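Local coordinates for protein ribokinase, putative (Burkholderia thailandensis, PDB 3B1N) that probably phosphorylates nucleosides as a kinase of the ribokinase (PfkB) family, binding a nucleoside such as mizoribine or inosine together with an adenine nucleotide, at residues I9-I14 with A72-P77; D80-D83 with S88-Y91. All coordinates share one frame; numbering follows the deposited sequence.

Contact 1: I9-I14 with A72-P77; sequences IAYDNI and AVDAQP. With MZR (5-hydroxy-1-(beta-D-ribofuranosyl)-1H-imidazole-4-carboxamide), chain F.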
loop_
_atom_site.group_PDB
_atom_site.type_symbol
_atom_site.label_atom_id
_atom_site.label_comp_id
_atom_site.label_asym_id
_atom_site.label_seq_id
_atom_site.Cartn_x
_atom_site.Cartn_y
_atom_site.Cartn_z
ATOM N N ILE B 9 -15.206 8.406 -8.154
ATOM C CA ILE B 9 -15.802 8.882 -6.904
ATOM C C ILE B 9 -15.642 7.697 -5.957
ATOM O O ILE B 9 -16.126 6.602 -6.281
ATOM C CB ILE B 9 -17.307 9.234 -7.059
ATOM C CG1 ILE B 9 -17.496 10.260 -8.194
ATOM C CG2 ILE B 9 -17.763 9.858 -5.728
ATOM C CD1 ILE B 9 -18.982 10.524 -8.527
ATOM N N ALA B 10 -14.885 7.882 -4.876
ATOM C CA ALA B 10 -14.390 6.703 -4.114
ATOM C C ALA B 10 -14.261 7.006 -2.670
ATOM O O ALA B 10 -14.184 8.169 -2.259
ATOM C CB ALA B 10 -13.010 6.249 -4.713
ATOM N N TYR B 11 -14.243 5.934 -1.862
ATOM C CA TYR B 11 -13.863 6.053 -0.461
ATOM C C TYR B 11 -12.417 5.620 -0.315
ATOM O O TYR B 11 -12.029 4.565 -0.811
ATOM C CB TYR B 11 -14.766 5.112 0.365
ATOM C CG TYR B 11 -16.193 5.580 0.401
ATOM C CD1 TYR B 11 -16.538 6.801 0.980
ATOM C CD2 TYR B 11 -17.199 4.843 -0.212
ATOM C CE1 TYR B 11 -17.856 7.230 1.012
ATOM C CE2 TYR B 11 -18.533 5.267 -0.204
ATOM C CZ TYR B 11 -18.853 6.459 0.418
ATOM O OH TYR B 11 -20.157 6.895 0.472
ATOM N N ASP B 12 -11.648 6.462 0.375
ATOM C CA ASP B 12 -10.216 6.260 0.519
ATOM C C ASP B 12 -9.843 5.762 1.905
ATOM O O ASP B 12 -10.318 6.319 2.894
ATOM C CB ASP B 12 -9.447 7.570 0.272
ATOM C CG ASP B 12 -9.490 8.026 -1.157
ATOM O OD1 ASP B 12 -9.845 7.265 -2.064
ATOM O OD2 ASP B 12 -9.055 9.162 -1.371
ATOM N N ASN B 13 -8.986 4.743 1.966
ATOM C CA ASN B 13 -8.355 4.336 3.244
ATOM C C ASN B 13 -6.897 4.634 3.073
ATOM O O ASN B 13 -6.239 3.999 2.259
ATOM C CB ASN B 13 -8.638 2.860 3.534
ATOM C CG ASN B 13 -10.097 2.663 4.030
ATOM O OD1 ASN B 13 -10.937 2.175 3.316
ATOM N ND2 ASN B 13 -10.379 3.125 5.250
ATOM N N ILE B 14 -6.458 5.676 3.784
ATOM C CA ILE B 14 -5.115 6.215 3.590
ATOM C C ILE B 14 -4.216 5.809 4.761
ATOM O O ILE B 14 -4.517 6.085 5.952
ATOM C CB ILE B 14 -5.169 7.719 3.469
ATOM C CG1 ILE B 14 -5.988 8.091 2.208
ATOM C CG2 ILE B 14 -3.721 8.291 3.348
ATOM C CD1 ILE B 14 -6.486 9.520 2.225
ATOM N N ALA B 72 -24.967 1.737 -4.813
ATOM C CA ALA B 72 -26.033 1.960 -3.836
ATOM C C ALA B 72 -25.790 1.445 -2.442
ATOM O O ALA B 72 -26.339 1.984 -1.477
ATOM C CB ALA B 72 -27.360 1.390 -4.364
ATOM N N VAL B 73 -25.002 0.382 -2.292
ATOM C CA VAL B 73 -24.843 -0.197 -0.982
ATOM C C VAL B 73 -24.274 0.819 -0.024
ATOM O O VAL B 73 -24.643 0.831 1.151
ATOM C CB VAL B 73 -23.940 -1.466 -1.014
ATOM C CG1 VAL B 73 -23.640 -2.023 0.439
ATOM C CG2 VAL B 73 -24.583 -2.524 -1.852
ATOM N N ASP B 74 -23.325 1.648 -0.500
ATOM C CA ASP B 74 -22.655 2.560 0.431
ATOM C C ASP B 74 -22.513 3.967 -0.125
ATOM O O ASP B 74 -21.760 4.739 0.418
ATOM C CB ASP B 74 -21.314 1.980 0.870
ATOM C CG ASP B 74 -20.406 1.689 -0.281
ATOM O OD1 ASP B 74 -20.788 1.969 -1.441
ATOM O OD2 ASP B 74 -19.292 1.153 -0.004
ATOM N N ALA B 75 -23.327 4.303 -1.123
ATOM C CA ALA B 75 -23.297 5.669 -1.708
ATOM C C ALA B 75 -23.821 6.755 -0.770
ATOM O O ALA B 75 -23.406 7.924 -0.936
ATOM C CB ALA B 75 -24.065 5.731 -2.976
ATOM N N GLN B 76 -24.713 6.433 0.158
ATOM C CA GLN B 76 -25.474 7.514 0.833
ATOM C C GLN B 76 -24.635 8.568 1.554
ATOM O O GLN B 76 -24.948 9.771 1.395
ATOM C CB GLN B 76 -26.536 6.931 1.795
ATOM C CG GLN B 76 -27.704 7.948 2.088
ATOM C CD GLN B 76 -28.496 8.291 0.829
ATOM O OE1 GLN B 76 -29.036 7.378 0.171
ATOM N NE2 GLN B 76 -28.605 9.577 0.492
ATOM N N PRO B 77 -23.577 8.172 2.266
ATOM C CA PRO B 77 -22.788 9.237 2.916
ATOM C C PRO B 77 -22.215 10.233 1.925
ATOM O O PRO B 77 -22.128 11.443 2.225
ATOM C CB PRO B 77 -21.684 8.467 3.656
ATOM C CG PRO B 77 -22.410 7.161 4.011
ATOM C CD PRO B 77 -23.190 6.830 2.760
HETATM N N1 MZR F . -8.554 5.104 -10.899
HETATM O O3 MZR F . -9.181 7.125 -9.081
HETATM C C4 MZR F . -8.080 6.534 -8.425
HETATM C C5 MZR F . -7.312 5.409 -8.909
HETATM C C6 MZR F . -7.557 4.668 -10.148
HETATM O O6 MZR F . -6.802 3.695 -10.359
HETATM N N7 MZR F . -6.379 5.229 -7.933
HETATM C C8 MZR F . -6.570 6.163 -6.974
HETATM N N9 MZR F . -7.624 6.980 -7.262
HETATM C "C1'" MZR F . -8.094 8.135 -6.479
HETATM C "C2'" MZR F . -8.274 7.941 -4.983
HETATM O "O2'" MZR F . -9.639 7.586 -4.787
HETATM C "C3'" MZR F . -7.831 9.314 -4.417
HETATM O "O3'" MZR F . -8.820 10.058 -3.701
HETATM C "C4'" MZR F . -7.350 10.086 -5.616
HETATM O "O4'" MZR F . -7.030 9.078 -6.557
HETATM C "C5'" MZR F . -6.127 10.911 -5.287
HETATM O "O5'" MZR F . -5.780 11.629 -6.500
#
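Tyr11 reaches from the strand to the backbone of Asp74 and carries nearly all of this contact. Its CB leaves the strand on the side of 72-77, and a chi1 of -69°, with CG anti to the carbonyl carbon, carries the ring out to Asp74. Along one ring edge, Tyr11 CE2 lies 3.3 Å from Asp74 O. At the tip, Tyr11 OH donates to Asp74 O at 2.7 Å, in the carbonyl plane with a C=O...donor angle of 153°; Asp74 O sits at the ring edge, near its plane. Pro77 CD borders the same hydroxyl, Tyr11 OH, at 3.8 Å. The Asp74 carboxylate passes the ring with its plane turned 65° from it, Asp74 CG lying 4.0 Å from Tyr11 CE2, while its own oxygens are engaged by Arg44 and Ser100. One residue on, Asp12 serves the ligand: its OD1 accepts from MZR O2' at 2.7 Å and its OD2 from MZR O3' at 2.5 Å, so one carboxylate holds the 2'- and 3'-hydroxyls of the ribose. Strand 10-16, in the smaller sheet, thus holds segment 72-77 through Tyr11 and the ribose through the next residue, Asp12, as in the nucleoside site of ribokinase-family enzymes.

Contact 2: D80-D83 with S88-Y91; sequences DRMD and SREY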
loop_
_atom_site.group_PDB
_atom_site.type_symbol
_atom_site.label_atom_id
_atom_site.label_comp_id
_atom_site.label_asym_id
_atom_site.label_seq_id
_atom_site.Cartn_x
_atom_site.Cartn_y
_atom_site.Cartn_z
ATOM N N ASP B 80 -25.037 12.442 0.628
ATOM C CA ASP B 80 -25.452 13.442 1.661
ATOM C C ASP B 80 -24.403 14.534 1.780
ATOM O O ASP B 80 -24.737 15.702 1.953
ATOM C CB ASP B 80 -25.653 12.706 2.982
ATOM C CG ASP B 80 -26.884 11.821 2.969
ATOM O OD1 ASP B 80 -27.681 11.862 2.009
ATOM O OD2 ASP B 80 -27.035 11.121 3.980
ATOM N N ARG B 81 -23.140 14.172 1.639
ATOM C CA ARG B 81 -22.070 15.157 1.694
ATOM C C ARG B 81 -22.169 16.138 0.516
ATOM O O ARG B 81 -21.981 17.345 0.684
ATOM C CB ARG B 81 -20.734 14.439 1.656
ATOM C CG ARG B 81 -19.545 15.362 1.446
ATOM C CD ARG B 81 -18.290 14.533 1.393
ATOM N NE ARG B 81 -17.078 15.362 1.192
ATOM C CZ ARG B 81 -16.513 16.047 2.172
ATOM N NH1 ARG B 81 -17.079 16.024 3.365
ATOM N NH2 ARG B 81 -15.410 16.764 1.970
ATOM N N MET B 82 -22.499 15.638 -0.676
ATOM C CA MET B 82 -22.602 16.498 -1.833
ATOM C C MET B 82 -23.710 17.495 -1.580
ATOM O O MET B 82 -23.528 18.694 -1.849
ATOM C CB MET B 82 -22.906 15.659 -3.058
ATOM C CG MET B 82 -21.666 14.935 -3.494
ATOM S SD MET B 82 -22.008 13.905 -4.925
ATOM C CE MET B 82 -22.387 15.134 -6.147
ATOM N N ASP B 83 -24.822 17.033 -1.017
ATOM C CA ASP B 83 -25.945 17.920 -0.706
ATOM C C ASP B 83 -25.524 19.004 0.295
ATOM O O ASP B 83 -25.863 20.184 0.066
ATOM C CB ASP B 83 -27.128 17.155 -0.118
ATOM C CG ASP B 83 -27.847 16.286 -1.122
ATOM O OD1 ASP B 83 -28.688 15.479 -0.656
ATOM O OD2 ASP B 83 -27.631 16.400 -2.359
ATOM N N SER B 88 -23.753 19.532 -7.064
ATOM C CA SER B 88 -24.877 18.993 -7.809
ATOM C C SER B 88 -24.647 17.504 -8.000
ATOM O O SER B 88 -23.527 17.116 -8.355
ATOM C CB SER B 88 -24.952 19.573 -9.213
ATOM O OG SER B 88 -26.042 19.004 -9.886
ATOM N N ARG B 89 -25.717 16.728 -7.806
ATOM C CA ARG B 89 -25.694 15.278 -8.062
ATOM C C ARG B 89 -26.223 14.932 -9.441
ATOM O O ARG B 89 -26.467 13.746 -9.733
ATOM C CB ARG B 89 -26.428 14.502 -6.966
ATOM C CG ARG B 89 -25.723 14.659 -5.589
ATOM C CD ARG B 89 -26.351 13.865 -4.423
ATOM N NE ARG B 89 -27.722 14.229 -4.098
ATOM C CZ ARG B 89 -28.810 13.545 -4.466
ATOM N NH1 ARG B 89 -28.733 12.446 -5.221
ATOM N NH2 ARG B 89 -30.003 13.982 -4.091
ATOM N N GLU B 90 -26.350 15.952 -10.306
ATOM C CA GLU B 90 -26.982 15.824 -11.640
ATOM C C GLU B 90 -26.388 14.623 -12.413
ATOM O O GLU B 90 -27.148 13.777 -12.947
ATOM C CB GLU B 90 -26.766 17.140 -12.429
ATOM C CG GLU B 90 -27.319 17.099 -13.840
ATOM C CD GLU B 90 -27.240 18.452 -14.553
ATOM O OE1 GLU B 90 -27.770 18.546 -15.678
ATOM O OE2 GLU B 90 -26.614 19.406 -14.027
ATOM N N TYR B 91 -25.058 14.520 -12.427
ATOM C CA TYR B 91 -24.352 13.507 -13.262
ATOM C C TYR B 91 -23.689 12.412 -12.422
ATOM O O TYR B 91 -22.803 11.710 -12.926
ATOM C CB TYR B 91 -23.312 14.186 -14.165
ATOM C CG TYR B 91 -23.901 15.265 -15.050
ATOM C CD1 TYR B 91 -24.806 14.918 -16.044
ATOM C CD2 TYR B 91 -23.553 16.604 -14.880
ATOM C CE1 TYR B 91 -25.387 15.898 -16.864
ATOM C CE2 TYR B 91 -24.111 17.606 -15.709
ATOM C CZ TYR B 91 -25.034 17.230 -16.684
ATOM O OH TYR B 91 -25.569 18.206 -17.517
#
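Met82 and Arg89 form the close-packed half of this contact, where the thioether end of the methionine lies against the arginine's aliphatic stem. Met82 CE is 3.4 Å from Arg89 CG. The same methyl, Met82 CE, comes within 3.2 Å of Ser88 O, and the bend at the last methionine torsion (chi3 66°) turns it onto the 88-89 backbone. Met82 is buried, and Met66 and Leu87 add to its surroundings. Toward solvent the contact thins to a single polar link between two exposed residues: Arg89 NE donates to Asp83 OD2 at 2.8 Å, with an N-H...O angle of 162°, as part of a salt bridge. The oxygen lies in the guanidinium plane, at its edge, whereas the donor meets the carboxylate on the syn side but 29° out of its plane. Arg89 NH2 remains 3.8 Å from Asp83 OD2, so the pairing is one-pronged. Beyond Arg89, Glu90 N bonds back to Ser88 OG at 3.1 Å in an ST turn. Met82 and Asp83 thus join helix 76-85 to the start of strand 88-95 in a beta-alpha-beta unit, whose first strand, 64-71, meets Met82 through Met66.

From the N terminus, strand 10-16 comes first, and contact 1 closes a long excursion from it: 57 residues, including helix 49-59 and strand 64-71, separate its segments before the chain returns at 72-77. Contact 2 then opens on helix 76-85 and closes at 88-91 after only four intervening residues. The two are therefore in series, neither nested nor crossing, with centres about 13 Å apart. Helix 76-85 belongs to both: contact 1 joins the segment leading into it to the small four-stranded sheet beside the nucleoside, and contact 2 joins its later turns to strand 88-95, an outermost strand of the nine-stranded sheet. Together they link the two sheets through one helix.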